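Local coordinates for ribokinase, putative (Burkholderia thailandensis, PDB 3B1N), which probably phosphorylates nucleosides at the expense of ATP, as a nucleoside kinase of the ribokinase (pfkB) family that binds mizoribine and ADP, at residues I189-D193 with Y194-L198. Residues are numbered along the deposited sequence; the frame is centred on the assembly and turned at random. Where two conformers were deposited one is given.
Sequences IAVND and YEAKL. With ADP (adenosine-5'-diphosphate), chain G.
The side-chain oxygen of N192 caps the first turn of helix 193-203: E195 N donates to N192 OD1 at 2.9 Å, almost straight at 172°, and Y194 N lies 3.0 Å from the same OD1. N192 is the N-cap, and its CG, set between the backbone N and carbonyl carbon (chi1 73°), brings OD1 to E195 N. In return E195, its chain extended beyond CG, carries OE1 back to N192 N at 2.9 Å, meeting the donor from above the carboxylate plane; glutamate is long enough for this reach, which closes a capping box. The amide and carboxylate lie stacked, their planes 20° apart. Asparagine suits the cap because its amide offers an acceptor and a donor: while OD1 holds the helix, ND2 donates to O1B of the ADP beta-phosphate at 2.8 Å.

Backbone bonds then start the regular turn, A196 N to N192 O at 2.8 Å and K197 N to D193 O at 3.0 Å. The small methyl CB of A196 fits against V191 CG2 at 3.7 Å, where branched valine suits a buried strand facing the helix. D193 turns to the second subunit, its two carboxylate oxygens accepting from H31 ND1 and V30 N; the NE2 of that same H31 of the second subunit is hydrogen-bonded to the ADP. Here parallel strand 188-192 of the Rossmann-like sheet ends in the N-x-x-E motif of ribokinase-family enzymes, N192 to E195, whose glutamate is linked in relatives to metal and phosphate binding.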
loop_
_atom_site.group_PDB
_atom_site.type_symbol
_atom_site.label_atom_id
_atom_site.label_comp_id
_atom_site.label_asym_id
_atom_site.label_seq_id
_atom_site.Cartn_x
_atom_site.Cartn_y
_atom_site.Cartn_z
ATOM N N ILE B 189 14.530 -20.357 13.555
ATOM C CA ILE B 189 13.447 -19.552 12.960
ATOM C C ILE B 189 13.747 -18.078 13.229
ATOM O O ILE B 189 14.166 -17.692 14.320
ATOM C CB ILE B 189 12.016 -20.038 13.417
ATOM C CG1 ILE B 189 10.888 -19.251 12.742
ATOM C CG2 ILE B 189 11.855 -20.053 14.956
ATOM C CD1 ILE B 189 9.513 -19.814 13.044
ATOM N N ALA B 190 13.577 -17.251 12.194
ATOM C CA ALA B 190 13.776 -15.815 12.376
ATOM C C ALA B 190 12.507 -15.133 11.935
ATOM O O ALA B 190 12.000 -15.419 10.850
ATOM C CB ALA B 190 14.941 -15.335 11.562
ATOM N N VAL B 191 11.964 -14.270 12.783
ATOM C CA VAL B 191 10.680 -13.590 12.445
ATOM C C VAL B 191 10.681 -12.252 13.101
ATOM O O VAL B 191 11.424 -12.052 14.070
ATOM C CB VAL B 191 9.420 -14.401 12.919
ATOM C CG1 VAL B 191 9.081 -15.532 11.941
ATOM C CG2 VAL B 191 9.544 -14.917 14.335
ATOM N N ASN B 192 9.885 -11.292 12.580
ATOM C CA ASN B 192 9.635 -10.119 13.411
ATOM C C ASN B 192 8.529 -10.398 14.417
ATOM O O ASN B 192 7.938 -11.476 14.395
ATOM C CB ASN B 192 9.415 -8.826 12.634
ATOM C CG ASN B 192 8.084 -8.745 11.932
ATOM O OD1 ASN B 192 7.080 -9.245 12.384
ATOM N ND2 ASN B 192 8.087 -8.040 10.808
ATOM N N ASP B 193 8.302 -9.486 15.354
ATOM C CA ASP B 193 7.372 -9.831 16.416
ATOM C C ASP B 193 5.915 -10.006 15.976
ATOM O O ASP B 193 5.174 -10.797 16.543
ATOM C CB ASP B 193 7.500 -8.909 17.616
ATOM C CG ASP B 193 6.935 -7.571 17.381
ATOM O OD1 ASP B 193 7.291 -6.899 16.388
ATOM O OD2 ASP B 193 6.151 -7.175 18.264
ATOM N N TYR B 194 5.529 -9.252 14.958
ATOM C CA TYR B 194 4.191 -9.364 14.395
ATOM C C TYR B 194 4.038 -10.773 13.825
ATOM O O TYR B 194 3.043 -11.482 14.082
ATOM C CB TYR B 194 3.970 -8.277 13.328
ATOM C CG TYR B 194 2.637 -8.350 12.598
ATOM C CD1 TYR B 194 2.482 -9.184 11.516
ATOM C CD2 TYR B 194 1.561 -7.585 13.029
ATOM C CE1 TYR B 194 1.247 -9.269 10.825
ATOM C CE2 TYR B 194 0.350 -7.654 12.355
ATOM C CZ TYR B 194 0.207 -8.473 11.278
ATOM O OH TYR B 194 -1.024 -8.540 10.648
ATOM N N GLU B 195 5.017 -11.193 13.023
ATOM C CA GLU B 195 4.977 -12.520 12.447
ATOM C C GLU B 195 5.028 -13.598 13.528
ATOM O O GLU B 195 4.384 -14.649 13.392
ATOM C CB GLU B 195 6.167 -12.663 11.475
ATOM C CG GLU B 195 6.146 -11.672 10.291
ATOM C CD GLU B 195 7.543 -11.508 9.577
ATOM O OE1 GLU B 195 8.681 -11.933 10.056
ATOM O OE2 GLU B 195 7.475 -10.958 8.445
ATOM N N ALA B 196 5.832 -13.358 14.575
ATOM C CA ALA B 196 5.960 -14.345 15.657
ATOM C C ALA B 196 4.561 -14.589 16.267
ATOM O O ALA B 196 4.174 -15.743 16.500
ATOM C CB ALA B 196 6.885 -13.830 16.727
ATOM N N LYS B 197 3.800 -13.511 16.478
ATOM C CA LYS B 197 2.425 -13.653 16.991
ATOM C C LYS B 197 1.548 -14.506 16.058
ATOM O O LYS B 197 0.819 -15.412 16.506
ATOM C CB LYS B 197 1.795 -12.292 17.294
ATOM C CG LYS B 197 0.337 -12.376 17.789
ATOM C CD LYS B 197 0.301 -13.101 19.157
ATOM C CE LYS B 197 -1.149 -13.191 19.695
ATOM N NZ LYS B 197 -1.060 -13.283 21.167
ATOM N N LEU B 198 1.646 -14.250 14.758
ATOM C CA LEU B 198 0.881 -15.009 13.787
ATOM C C LEU B 198 1.322 -16.466 13.761
ATOM O O LEU B 198 0.481 -17.359 13.569
ATOM C CB LEU B 198 1.014 -14.366 12.398
ATOM C CG LEU B 198 -0.019 -13.348 11.922
ATOM C CD1 LEU B 198 -0.342 -12.313 12.964
ATOM C CD2 LEU B 198 0.488 -12.719 10.668
HETATM P PB ADP G . 11.380 -6.529 9.426
HETATM O O1B ADP G . 9.940 -6.232 9.819
HETATM O O2B ADP G . 11.539 -7.997 9.174
HETATM O O3B ADP G . 12.068 -5.729 8.377
HETATM P PA ADP G . 12.349 -5.241 11.955
HETATM O O1A ADP G . 11.512 -3.989 11.656
HETATM O O2A ADP G . 12.103 -6.008 13.218
HETATM O O3A ADP G . 12.251 -6.341 10.826
HETATM O "O5'" ADP G . 13.804 -4.678 11.845
HETATM C "C5'" ADP G . 14.860 -5.644 11.878
HETATM C "C4'" ADP G . 16.106 -5.145 12.595
HETATM O "O4'" ADP G . 16.607 -3.975 11.913
HETATM C "C3'" ADP G . 15.860 -4.698 14.056
HETATM O "O3'" ADP G . 15.867 -5.818 14.954
HETATM C "C2'" ADP G . 16.952 -3.671 14.221
HETATM O "O2'" ADP G . 18.195 -4.327 14.550
HETATM C "C1'" ADP G . 17.089 -3.035 12.866
HETATM N N9 ADP G . 16.201 -1.841 12.796
HETATM C C8 ADP G . 14.902 -1.744 12.367
HETATM N N7 ADP G . 14.451 -0.458 12.528
HETATM C C5 ADP G . 15.419 0.222 13.122
HETATM C C6 ADP G . 15.576 1.592 13.605
HETATM N N6 ADP G . 14.527 2.448 13.445
HETATM N N1 ADP G . 16.720 1.941 14.164
HETATM C C2 ADP G . 17.752 1.077 14.316
HETATM N N3 ADP G . 17.681 -0.186 13.876
HETATM C C4 ADP G . 16.569 -0.662 13.316
#